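Local structure of peptidyl tryptophan dihydroxylase (Pseudomonas putida, 7CTQ) at residues 155-160 with 200-205; 62-67 with 85-90; 361-366 with 376-381. The protein is thought to use FAD to add two hydroxyl groups to a peptidyl tryptophan, a step essential for biogenesis of the tryptophylquinone cofactor. All blocks are in the same frame, centred on the assembly; numbering follows the deposited sequence.

Contact 1 (155-160 with 200-205)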
ATOM      1  N   GLY A 155      -0.789   1.146 -14.719  1.00 34.16           N
ATOM      2  CA  GLY A 155      -0.210  -0.034 -15.311  1.00 31.83           C
ATOM      3  C   GLY A 155      -1.194  -0.762 -16.198  1.00 36.33           C
ATOM      4  O   GLY A 155      -2.307  -0.287 -16.448  1.00 31.99           O
ATOM      5  N   PRO A 156      -0.799  -1.937 -16.682  1.00 33.01           N
ATOM      6  CA  PRO A 156      -1.697  -2.747 -17.518  1.00 39.34           C
ATOM      7  C   PRO A 156      -3.039  -2.926 -16.835  1.00 37.22           C
ATOM      8  O   PRO A 156      -3.099  -3.311 -15.670  1.00 32.40           O
ATOM      9  CB  PRO A 156      -0.957  -4.083 -17.644  1.00 33.17           C
ATOM     10  CG  PRO A 156       0.470  -3.774 -17.298  1.00 41.49           C
ATOM     11  CD  PRO A 156       0.425  -2.660 -16.306  1.00 39.37           C
ATOM     12  N   GLU A 157      -4.116  -2.612 -17.565  1.00 37.63           N
ATOM     13  CA  GLU A 157      -5.462  -2.692 -17.008  1.00 37.88           C
ATOM     14  C   GLU A 157      -5.760  -4.115 -16.550  1.00 39.74           C
ATOM     15  O   GLU A 157      -5.605  -5.073 -17.313  1.00 35.35           O
ATOM     16  CB  GLU A 157      -6.495  -2.243 -18.039  1.00 37.04           C
ATOM     17  CG  GLU A 157      -7.777  -1.743 -17.395  1.00 37.68           C
ATOM     18  CD  GLU A 157      -7.546  -0.501 -16.546  1.00 48.29           C
ATOM     19  OE1 GLU A 157      -6.687   0.342 -16.918  1.00 42.86           O
ATOM     20  OE2 GLU A 157      -8.206  -0.381 -15.491  1.00 43.96           O
ATOM     21  N   THR A 158      -6.182  -4.250 -15.295  1.00 37.81           N
ATOM     22  CA  THR A 158      -6.263  -5.556 -14.653  1.00 38.73           C
ATOM     23  C   THR A 158      -7.567  -5.669 -13.872  1.00 36.47           C
ATOM     24  O   THR A 158      -7.980  -4.719 -13.201  1.00 34.17           O
ATOM     25  CB  THR A 158      -5.059  -5.760 -13.712  1.00 37.87           C
ATOM     26  OG1 THR A 158      -3.844  -5.510 -14.435  1.00 34.94           O
ATOM     27  CG2 THR A 158      -5.015  -7.169 -13.192  1.00 38.48           C
ATOM     28  N   VAL A 159      -8.203  -6.834 -13.950  1.00 39.06           N
ATOM     29  CA  VAL A 159      -9.454  -7.089 -13.244  1.00 33.58           C
ATOM     30  C   VAL A 159      -9.305  -8.365 -12.425  1.00 33.89           C
ATOM     31  O   VAL A 159      -8.707  -9.350 -12.876  1.00 36.52           O
ATOM     32  CB  VAL A 159     -10.657  -7.177 -14.216  1.00 38.52           C
ATOM     33  CG1 VAL A 159     -11.905  -7.631 -13.495  1.00 38.80           C
ATOM     34  CG2 VAL A 159     -10.936  -5.824 -14.839  1.00 45.24           C
ATOM     35  N   SER A 160      -9.821  -8.332 -11.204  1.00 33.86           N
ATOM     36  CA  SER A 160      -9.869  -9.510 -10.357  1.00 35.06           C
ATOM     37  C   SER A 160     -11.336  -9.910 -10.238  1.00 38.05           C
ATOM     38  O   SER A 160     -12.169  -9.098  -9.826  1.00 37.65           O
ATOM     39  CB  SER A 160      -9.235  -9.230  -8.991  1.00 38.78           C
ATOM     40  OG  SER A 160      -7.826  -9.014  -9.127  1.00 38.65           O
ATOM     41  N   LEU A 200      -6.810 -11.139 -14.150  1.00 31.84           N
ATOM     42  CA  LEU A 200      -6.699 -11.245 -15.593  1.00 36.28           C
ATOM     43  C   LEU A 200      -6.576  -9.850 -16.175  1.00 29.56           C
ATOM     44  O   LEU A 200      -6.881  -8.852 -15.516  1.00 39.04           O
ATOM     45  CB  LEU A 200      -7.928 -11.929 -16.213  1.00 38.31           C
ATOM     46  CG  LEU A 200      -8.396 -13.269 -15.653  1.00 41.09           C
ATOM     47  CD1 LEU A 200      -9.888 -13.429 -15.890  1.00 44.95           C
ATOM     48  CD2 LEU A 200      -7.608 -14.387 -16.311  1.00 36.99           C
ATOM     49  N   ASP A 201      -6.158  -9.798 -17.433  1.00 36.57           N
ATOM     50  CA  ASP A 201      -6.252  -8.562 -18.195  1.00 42.30           C
ATOM     51  C   ASP A 201      -7.715  -8.173 -18.369  1.00 45.48           C
ATOM     52  O   ASP A 201      -8.582  -9.027 -18.573  1.00 42.49           O
ATOM     53  CB  ASP A 201      -5.579  -8.735 -19.552  1.00 39.34           C
ATOM     54  CG  ASP A 201      -4.838  -7.493 -19.993  1.00 56.66           C
ATOM     55  OD1 ASP A 201      -5.506  -6.516 -20.408  1.00 60.25           O
ATOM     56  OD2 ASP A 201      -3.594  -7.491 -19.900  1.00 50.74           O
ATOM     57  N   ALA A 202      -8.000  -6.871 -18.258  1.00 38.30           N
ATOM     58  CA  ALA A 202      -9.382  -6.417 -18.390  1.00 40.30           C
ATOM     59  C   ALA A 202      -9.948  -6.637 -19.788  1.00 43.51           C
ATOM     60  O   ALA A 202     -11.169  -6.752 -19.933  1.00 46.81           O
ATOM     61  CB  ALA A 202      -9.497  -4.939 -18.014  1.00 44.58           C
ATOM     62  N   ALA A 203      -9.095  -6.733 -20.808  1.00 43.67           N
ATOM     63  CA  ALA A 203      -9.549  -6.690 -22.195  1.00 58.18           C
ATOM     64  C   ALA A 203     -10.187  -8.006 -22.630  1.00 50.82           C
ATOM     65  O   ALA A 203      -9.656  -9.089 -22.372  1.00 49.07           O
ATOM     66  CB  ALA A 203      -8.379  -6.361 -23.123  1.00 46.71           C
ATOM     67  N   GLY A 204     -11.322  -7.908 -23.320  1.00 57.66           N
ATOM     68  CA  GLY A 204     -11.966  -9.086 -23.866  1.00 50.39           C
ATOM     69  C   GLY A 204     -12.766  -9.921 -22.885  1.00 63.05           C
ATOM     70  O   GLY A 204     -13.315 -10.955 -23.287  1.00 58.52           O
ATOM     71  N   LEU A 205     -12.846  -9.520 -21.612  1.00 59.57           N
ATOM     72  CA  LEU A 205     -13.736 -10.191 -20.680  1.00 54.57           C
ATOM     73  C   LEU A 205     -15.181 -10.020 -21.139  1.00 55.34           C
ATOM     74  O   LEU A 205     -15.496  -9.106 -21.903  1.00 50.49           O
ATOM     75  CB  LEU A 205     -13.576  -9.627 -19.269  1.00 43.58           C
ATOM     76  CG  LEU A 205     -12.208  -9.738 -18.602  1.00 57.81           C
ATOM     77  CD1 LEU A 205     -12.271  -9.147 -17.202  1.00 56.24           C
ATOM     78  CD2 LEU A 205     -11.739 -11.179 -18.571  1.00 52.12           C
TER
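Val159 and Leu200 form a hydrogen-bonded antiparallel pair that makes the firm part of this contact. Val159 N donates a hydrogen bond to Leu200 O at 2.9 Å, and Leu200 N returns a bond of 2.9 Å to Val159 O. A third bond, from Ala202 N to Glu157 O at 3.1 Å, forms where the second segment leaves the strand. Val159 meets the turn with both branches. CG1 is anti to the backbone N (chi1 172°) and lies 4.0 Å from Leu205 CD1, which leaves CG2 beside that N and 3.6 Å from Ala202 CB. A methyl group suits position 202, since Glu157 CG comes to 3.7 Å from Ala202 CB as well. The looser, solvent side is the middle of the type II turn, Ala203 and Gly204, where exposed Gly204 adopts a positive phi (79°) without the hindrance of a side chain. Within the first segment, Thr158 OG1 donates to Pro156 O at 2.6 Å. Ser160, one residue past Val159, touches FAD. Arg340 of helix 335-341 joins the two strands, bonding to Thr158 OG1 and forming a salt bridge with Asp201 OD2. Helix 208-220 covers Leu200 and Leu205 through Tyr214, and strand 238-243 pairs with strand 158-166 along its other edge.

Contact 2 (62-67 with 85-90)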
ATOM      1  N   ALA A  62      -7.558  -5.267  16.532  1.00 89.96           N
ATOM      2  CA  ALA A  62      -8.434  -5.563  15.413  1.00 89.89           C
ATOM      3  C   ALA A  62      -7.976  -6.750  14.610  1.00 89.49           C
ATOM      4  O   ALA A  62      -8.516  -6.997  13.527  1.00 88.53           O
ATOM      5  CB  ALA A  62      -8.525  -4.334  14.506  1.00 81.46           C
ATOM      6  N   LEU A  63      -7.000  -7.505  15.108  1.00 92.12           N
ATOM      7  CA  LEU A  63      -6.160  -8.321  14.250  1.00 89.36           C
ATOM      8  C   LEU A  63      -6.421  -9.812  14.398  1.00 93.94           C
ATOM      9  O   LEU A  63      -6.769 -10.476  13.418  1.00 98.55           O
ATOM     10  CB  LEU A  63      -4.692  -8.049  14.545  1.00 94.62           C
ATOM     11  CG  LEU A  63      -3.770  -8.529  13.448  1.00 89.91           C
ATOM     12  CD1 LEU A  63      -3.954  -7.556  12.333  1.00 89.13           C
ATOM     13  CD2 LEU A  63      -2.369  -8.469  13.913  1.00 84.36           C
ATOM     14  N   ARG A  64      -6.230 -10.355  15.602  1.00 93.90           N
ATOM     15  CA  ARG A  64      -6.068 -11.794  15.759  1.00 95.47           C
ATOM     16  C   ARG A  64      -7.389 -12.554  15.785  1.00 94.30           C
ATOM     17  O   ARG A  64      -7.393 -13.762  15.525  1.00 91.55           O
ATOM     18  CB  ARG A  64      -5.261 -12.087  17.025  1.00 94.24           C
ATOM     19  CG  ARG A  64      -4.413 -13.337  16.908  1.00 88.19           C
ATOM     20  CD  ARG A  64      -3.565 -13.300  15.646  1.00 88.29           C
ATOM     21  NE  ARG A  64      -2.776 -14.516  15.486  1.00 92.39           N
ATOM     22  CZ  ARG A  64      -1.462 -14.537  15.292  1.00 86.90           C
ATOM     23  NH1 ARG A  64      -0.833 -15.697  15.159  1.00 82.44           N
ATOM     24  NH2 ARG A  64      -0.781 -13.400  15.230  1.00 82.13           N
ATOM     25  N   GLN A  65      -8.502 -11.890  16.089  1.00 93.97           N
ATOM     26  CA  GLN A  65      -9.807 -12.522  15.940  1.00 95.48           C
ATOM     27  C   GLN A  65     -10.322 -12.436  14.509  1.00 92.61           C
ATOM     28  O   GLN A  65     -11.327 -13.079  14.181  1.00 87.61           O
ATOM     29  CB  GLN A  65     -10.821 -11.896  16.904  1.00 95.27           C
ATOM     30  CG  GLN A  65     -10.275 -11.595  18.298  1.00102.23           C
ATOM     31  CD  GLN A  65      -9.346 -10.392  18.318  1.00102.80           C
ATOM     32  OE1 GLN A  65      -9.619  -9.374  17.680  1.00 97.13           O
ATOM     33  NE2 GLN A  65      -8.228 -10.515  19.029  1.00102.54           N
ATOM     34  N   ALA A  66      -9.651 -11.653  13.661  1.00 88.57           N
ATOM     35  CA  ALA A  66      -9.918 -11.591  12.234  1.00 76.74           C
ATOM     36  C   ALA A  66      -8.958 -12.437  11.410  1.00 73.18           C
ATOM     37  O   ALA A  66      -9.283 -12.779  10.267  1.00 68.15           O
ATOM     38  CB  ALA A  66      -9.841 -10.139  11.748  1.00 79.84           C
ATOM     39  N   ALA A  67      -7.792 -12.774  11.956  1.00 71.25           N
ATOM     40  CA  ALA A  67      -6.772 -13.543  11.259  1.00 71.11           C
ATOM     41  C   ALA A  67      -6.717 -14.962  11.806  1.00 73.25           C
ATOM     42  O   ALA A  67      -6.761 -15.171  13.023  1.00 70.68           O
ATOM     43  CB  ALA A  67      -5.398 -12.885  11.395  1.00 67.91           C
ATOM     44  N   GLN A  85       2.702 -21.017   7.473  1.00110.35           N
ATOM     45  CA  GLN A  85       2.953 -19.892   8.376  1.00112.40           C
ATOM     46  C   GLN A  85       2.484 -18.560   7.806  1.00113.93           C
ATOM     47  O   GLN A  85       2.790 -17.504   8.374  1.00110.97           O
ATOM     48  CB  GLN A  85       4.428 -19.782   8.796  1.00116.42           C
ATOM     49  CG  GLN A  85       4.617 -19.467  10.293  1.00120.22           C
ATOM     50  CD  GLN A  85       4.695 -17.973  10.608  1.00114.58           C
ATOM     51  OE1 GLN A  85       5.078 -17.163   9.762  1.00115.79           O
ATOM     52  NE2 GLN A  85       4.319 -17.606  11.831  1.00107.77           N
ATOM     53  N   GLU A  86       1.749 -18.567   6.705  1.00112.57           N
ATOM     54  CA  GLU A  86       1.011 -17.382   6.311  1.00101.81           C
ATOM     55  C   GLU A  86      -0.457 -17.595   6.647  1.00 86.29           C
ATOM     56  O   GLU A  86      -0.945 -18.727   6.706  1.00 86.22           O
ATOM     57  CB  GLU A  86       1.215 -17.054   4.831  1.00 97.65           C
ATOM     58  CG  GLU A  86       2.586 -16.427   4.571  1.00 99.73           C
ATOM     59  CD  GLU A  86       2.696 -15.761   3.216  1.00107.96           C
ATOM     60  OE1 GLU A  86       1.727 -15.835   2.430  1.00110.98           O
ATOM     61  OE2 GLU A  86       3.754 -15.154   2.940  1.00117.49           O
ATOM     62  N   PHE A  87      -1.140 -16.496   6.915  1.00 75.38           N
ATOM     63  CA  PHE A  87      -2.459 -16.504   7.521  1.00 72.06           C
ATOM     64  C   PHE A  87      -3.493 -16.059   6.493  1.00 75.37           C
ATOM     65  O   PHE A  87      -3.175 -15.770   5.333  1.00 74.64           O
ATOM     66  CB  PHE A  87      -2.481 -15.599   8.761  1.00 81.77           C
ATOM     67  CG  PHE A  87      -1.484 -15.989   9.826  1.00 82.47           C
ATOM     68  CD1 PHE A  87      -1.911 -16.502  11.042  1.00 82.20           C
ATOM     69  CD2 PHE A  87      -0.119 -15.835   9.615  1.00 87.67           C
ATOM     70  CE1 PHE A  87      -0.998 -16.863  12.017  1.00 80.97           C
ATOM     71  CE2 PHE A  87       0.796 -16.197  10.583  1.00 91.59           C
ATOM     72  CZ  PHE A  87       0.356 -16.710  11.786  1.00 90.74           C
ATOM     73  N   LEU A  88      -4.747 -16.024   6.929  1.00 58.32           N
ATOM     74  CA  LEU A  88      -5.836 -15.467   6.147  1.00 54.62           C
ATOM     75  C   LEU A  88      -6.487 -14.378   6.973  1.00 62.57           C
ATOM     76  O   LEU A  88      -6.639 -14.520   8.188  1.00 64.93           O
ATOM     77  CB  LEU A  88      -6.882 -16.527   5.758  1.00 67.88           C
ATOM     78  CG  LEU A  88      -6.426 -17.958   5.462  1.00 68.68           C
ATOM     79  CD1 LEU A  88      -7.626 -18.826   5.108  1.00 62.83           C
ATOM     80  CD2 LEU A  88      -5.373 -18.016   4.359  1.00 62.32           C
ATOM     81  N   LEU A  89      -6.852 -13.281   6.324  1.00 61.10           N
ATOM     82  CA  LEU A  89      -7.455 -12.150   7.014  1.00 68.15           C
ATOM     83  C   LEU A  89      -8.869 -11.967   6.496  1.00 69.76           C
ATOM     84  O   LEU A  89      -9.068 -11.763   5.295  1.00 66.86           O
ATOM     85  CB  LEU A  89      -6.644 -10.872   6.810  1.00 57.63           C
ATOM     86  CG  LEU A  89      -7.284  -9.701   7.549  1.00 61.41           C
ATOM     87  CD1 LEU A  89      -6.980  -9.778   9.041  1.00 63.01           C
ATOM     88  CD2 LEU A  89      -6.834  -8.386   6.962  1.00 54.11           C
ATOM     89  N   ASP A  90      -9.847 -12.030   7.388  1.00 67.27           N
ATOM     90  CA  ASP A  90     -11.232 -11.836   6.985  1.00 73.81           C
ATOM     91  C   ASP A  90     -11.548 -10.353   7.147  1.00 70.48           C
ATOM     92  O   ASP A  90     -11.681  -9.852   8.270  1.00 65.17           O
ATOM     93  CB  ASP A  90     -12.165 -12.738   7.790  1.00 81.26           C
ATOM     94  CG  ASP A  90     -13.583 -12.209   7.845  1.00 85.37           C
ATOM     95  OD1 ASP A  90     -14.066 -11.653   6.836  1.00 85.40           O
ATOM     96  OD2 ASP A  90     -14.220 -12.356   8.893  1.00 79.00           O
TER
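Leu63 O only comes near Leu89 CD1, at 4.4 Å; its main work is in the turn. There the same oxygen accepts the N-H of Ala66 and, weakly, that of Ala67, so it ties the loop into a compact shape. The leucine's own side chain packs on Leu51, Leu54 and Phe94, an apolar setting that suits its bulk. Arg64 follows, its chain bent at chi2 (52°) and returning toward the second segment. Its NH1 lies 3.4 Å from Phe87 CE1, the guanidinium and ring meeting obliquely with their planes 70° apart; this residue is exposed, as befits its charge. Ala66 supplies the hydrogen bond across the contact: Ala66 O accepts Asp90 N at 3.0 Å, almost straight at 174°. Its small CB rests 4.0 Å from Leu89 CD1. Ala67 then begins strand 67-76 as a non-hydrogen-bonded partner of Leu89, whose side chain comes within about 6 Å of the bound FAD. Here the backbones come close, with Ala67 CA 3.2 Å from Leu88 O in a C-H...O contact, and a methyl side chain fits next to Leu89 on the same face of the sheet. Asp90, gripped by its N-H, turns its carboxylate to Gln92 N and Arg93 N, while OD2 also pairs with Arg193. Asp90 is thus an aspartate N-cap, placed where strand 87-90 passes into helix 91-104.

Contact 3 (361-366 with 376-381)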
ATOM      1  N   GLU A 361      21.641  18.851  -3.359  1.00 33.05           N
ATOM      2  CA  GLU A 361      20.465  19.647  -3.664  1.00 36.19           C
ATOM      3  C   GLU A 361      19.688  19.893  -2.382  1.00 38.23           C
ATOM      4  O   GLU A 361      19.738  19.096  -1.442  1.00 32.20           O
ATOM      5  CB  GLU A 361      19.549  18.955  -4.705  1.00 37.07           C
ATOM      6  CG  GLU A 361      20.118  18.912  -6.118  1.00 36.15           C
ATOM      7  CD  GLU A 361      19.132  18.359  -7.141  1.00 53.50           C
ATOM      8  OE1 GLU A 361      19.588  17.778  -8.145  1.00 50.82           O
ATOM      9  OE2 GLU A 361      17.905  18.499  -6.949  1.00 53.70           O
ATOM     10  N   ARG A 362      18.966  21.012  -2.360  1.00 36.34           N
ATOM     11  CA  ARG A 362      18.047  21.325  -1.273  1.00 35.56           C
ATOM     12  C   ARG A 362      16.726  20.590  -1.515  1.00 31.36           C
ATOM     13  O   ARG A 362      16.083  20.785  -2.549  1.00 39.55           O
ATOM     14  CB  ARG A 362      17.838  22.841  -1.197  1.00 38.06           C
ATOM     15  CG  ARG A 362      17.476  23.372   0.174  1.00 52.87           C
ATOM     16  CD  ARG A 362      17.412  24.901   0.159  1.00 48.65           C
ATOM     17  NE  ARG A 362      18.502  25.444  -0.636  1.00 58.20           N
ATOM     18  CZ  ARG A 362      18.358  26.181  -1.735  1.00 48.39           C
ATOM     19  NH1 ARG A 362      17.152  26.487  -2.195  1.00 52.80           N
ATOM     20  NH2 ARG A 362      19.439  26.608  -2.375  1.00 52.65           N
ATOM     21  N   ARG A 363      16.332  19.741  -0.579  1.00 31.55           N
ATOM     22  CA  ARG A 363      15.196  18.850  -0.755  1.00 32.02           C
ATOM     23  C   ARG A 363      14.426  18.790   0.550  1.00 31.17           C
ATOM     24  O   ARG A 363      14.959  19.154   1.603  1.00 32.60           O
ATOM     25  CB  ARG A 363      15.640  17.434  -1.162  1.00 34.32           C
ATOM     26  CG  ARG A 363      16.398  17.363  -2.487  1.00 31.78           C
ATOM     27  CD  ARG A 363      15.483  17.629  -3.677  1.00 39.26           C
ATOM     28  NE  ARG A 363      16.126  17.265  -4.945  1.00 41.81           N
ATOM     29  CZ  ARG A 363      16.027  16.054  -5.493  1.00 39.46           C
ATOM     30  NH1 ARG A 363      15.320  15.113  -4.872  1.00 32.99           N
ATOM     31  NH2 ARG A 363      16.621  15.781  -6.650  1.00 37.65           N
ATOM     32  N   PRO A 364      13.167  18.332   0.514  1.00 30.35           N
ATOM     33  CA  PRO A 364      12.400  18.150   1.758  1.00 33.62           C
ATOM     34  C   PRO A 364      12.993  17.075   2.663  1.00 42.23           C
ATOM     35  O   PRO A 364      13.417  16.013   2.201  1.00 34.15           O
ATOM     36  CB  PRO A 364      11.009  17.722   1.260  1.00 31.22           C
ATOM     37  CG  PRO A 364      10.938  18.193  -0.158  1.00 36.69           C
ATOM     38  CD  PRO A 364      12.342  18.127  -0.685  1.00 33.38           C
ATOM     39  N   VAL A 365      12.968  17.348   3.975  1.00 31.08           N
ATOM     40  CA  VAL A 365      13.433  16.434   5.020  1.00 31.72           C
ATOM     41  C   VAL A 365      12.442  16.473   6.179  1.00 35.85           C
ATOM     42  O   VAL A 365      11.645  17.403   6.303  1.00 36.88           O
ATOM     43  CB  VAL A 365      14.844  16.797   5.532  1.00 37.94           C
ATOM     44  CG1 VAL A 365      15.848  16.793   4.399  1.00 34.04           C
ATOM     45  CG2 VAL A 365      14.831  18.168   6.198  1.00 42.03           C
ATOM     46  N   LEU A 366      12.507  15.456   7.042  1.00 41.27           N
ATOM     47  CA  LEU A 366      11.718  15.395   8.274  1.00 41.26           C
ATOM     48  C   LEU A 366      12.579  15.770   9.469  1.00 38.78           C
ATOM     49  O   LEU A 366      13.613  15.148   9.699  1.00 30.54           O
ATOM     50  CB  LEU A 366      11.148  13.996   8.502  1.00 37.22           C
ATOM     51  CG  LEU A 366       9.748  13.686   7.994  1.00 53.36           C
ATOM     52  CD1 LEU A 366       9.569  14.273   6.607  1.00 51.72           C
ATOM     53  CD2 LEU A 366       9.455  12.186   7.996  1.00 43.07           C
ATOM     54  N   VAL A 376      20.717  17.968   0.943  1.00 35.67           N
ATOM     55  CA  VAL A 376      20.869  16.525   1.062  1.00 33.36           C
ATOM     56  C   VAL A 376      21.701  16.076  -0.122  1.00 28.91           C
ATOM     57  O   VAL A 376      21.983  16.850  -1.035  1.00 33.08           O
ATOM     58  CB  VAL A 376      19.512  15.785   1.095  1.00 28.26           C
ATOM     59  CG1 VAL A 376      18.641  16.326   2.238  1.00 31.50           C
ATOM     60  CG2 VAL A 376      18.800  15.958  -0.235  1.00 29.97           C
ATOM     61  N   VAL A 377      22.103  14.813  -0.101  1.00 28.82           N
ATOM     62  CA  VAL A 377      22.904  14.245  -1.183  1.00 26.44           C
ATOM     63  C   VAL A 377      22.013  13.312  -1.996  1.00 29.70           C
ATOM     64  O   VAL A 377      21.497  12.327  -1.463  1.00 31.25           O
ATOM     65  CB  VAL A 377      24.138  13.517  -0.646  1.00 28.71           C
ATOM     66  CG1 VAL A 377      24.925  12.923  -1.818  1.00 26.97           C
ATOM     67  CG2 VAL A 377      24.994  14.493   0.177  1.00 31.32           C
ATOM     68  N   VAL A 378      21.801  13.653  -3.278  1.00 26.31           N
ATOM     69  CA  VAL A 378      20.945  12.885  -4.175  1.00 28.23           C
ATOM     70  C   VAL A 378      21.823  11.899  -4.932  1.00 30.47           C
ATOM     71  O   VAL A 378      22.846  12.284  -5.508  1.00 31.97           O
ATOM     72  CB  VAL A 378      20.190  13.807  -5.147  1.00 30.07           C
ATOM     73  CG1 VAL A 378      19.431  12.997  -6.225  1.00 34.35           C
ATOM     74  CG2 VAL A 378      19.222  14.718  -4.369  1.00 32.59           C
ATOM     75  N   THR A 379      21.437  10.627  -4.905  1.00 32.71           N
ATOM     76  CA  THR A 379      22.203   9.555  -5.522  1.00 31.18           C
ATOM     77  C   THR A 379      21.290   8.699  -6.394  1.00 38.99           C
ATOM     78  O   THR A 379      20.057   8.795  -6.339  1.00 31.56           O
ATOM     79  CB  THR A 379      22.866   8.656  -4.467  1.00 35.42           C
ATOM     80  OG1 THR A 379      21.870   7.808  -3.881  1.00 35.59           O
ATOM     81  CG2 THR A 379      23.573   9.472  -3.380  1.00 32.99           C
ATOM     82  N   ALA A 380      21.922   7.824  -7.183  1.00 33.84           N
ATOM     83  CA  ALA A 380      21.170   6.878  -7.997  1.00 38.33           C
ATOM     84  C   ALA A 380      20.222   6.039  -7.142  1.00 32.84           C
ATOM     85  O   ALA A 380      19.059   5.833  -7.510  1.00 38.96           O
ATOM     86  CB  ALA A 380      22.143   5.979  -8.773  1.00 40.60           C
ATOM     87  N   ASP A 381      20.695   5.557  -5.987  1.00 33.99           N
ATOM     88  CA  ASP A 381      19.889   4.683  -5.145  1.00 39.87           C
ATOM     89  C   ASP A 381      18.896   5.451  -4.288  1.00 43.70           C
ATOM     90  O   ASP A 381      17.898   4.867  -3.854  1.00 34.04           O
ATOM     91  CB  ASP A 381      20.787   3.827  -4.247  1.00 47.24           C
ATOM     92  CG  ASP A 381      19.998   2.869  -3.367  1.00 65.31           C
ATOM     93  OD1 ASP A 381      19.147   2.126  -3.910  1.00 59.52           O
ATOM     94  OD2 ASP A 381      20.223   2.872  -2.131  1.00 66.27           O
TER
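Glu361 OE2 is gripped by two nitrogens of Arg363, whose guanidinium in turn carries Val378 on one face. Arg363 NE and NH2 each lie 3.0 Å from Glu361 OE2, a side-on salt bridge that uses one oxygen twice. That oxygen sits in the guanidinium plane, whereas both nitrogens approach it from the same face of the carboxylate, well above its plane. Val378 CG2 stands 3.6 Å above the centre of the Arg363 guanidinium, so a branched apolar residue offers a methyl to the flat group and leaves its edge to polar partners. The backbones join at one antiparallel hydrogen-bonded pair: Val376 N donates to Glu361 O at 2.8 Å, and Glu361 N to Val376 O at 3.1 Å. Val376 spreads its branches between two neighbours. With chi1 at -56°, CG2 falls between the backbone N and carbonyl carbon and touches Arg363 CG at 3.6 Å, while CG1 reaches Val365 CG1, also at 3.6 Å. Trp387 packs on both Val365 and Val376. The axes of strands 361-366 and 376-378 lie 102° apart, the two meeting at Glu361 and Val376 while the hairpin pairs on through Arg363 with Ala374. Glu361 OE1 has a further salt bridge to Arg359, and Arg363 NH1 bonds to Pro383 O. Charge is thus answered around the guanidinium edge and one methyl covers a face, a combination that probably limits rotation of the Arg363 guanidinium.

Along the chain, contact 2 closes before contact 1 opens, and contact 3 follows both. Contacts 1 and 2 reach the same mixed nine-stranded sheet, through strands 158-166 and 193-201 in one case and 67-76 and 87-90 in the other. Their centres are 29 Å apart and their nearest atoms about 15 Å, yet contact 1 touches FAD through Ser160 and the side chain of Leu89 in contact 2 lies about 6 Å from it; all four segments fall in a range resembling tryptophan halogenases. Contact 3 belongs to the separate two-stranded hairpin 359-367 and 370-378. Its centre is 37 Å from that of contact 1 and 38 Å from that of contact 2, across the chain's centre from the latter.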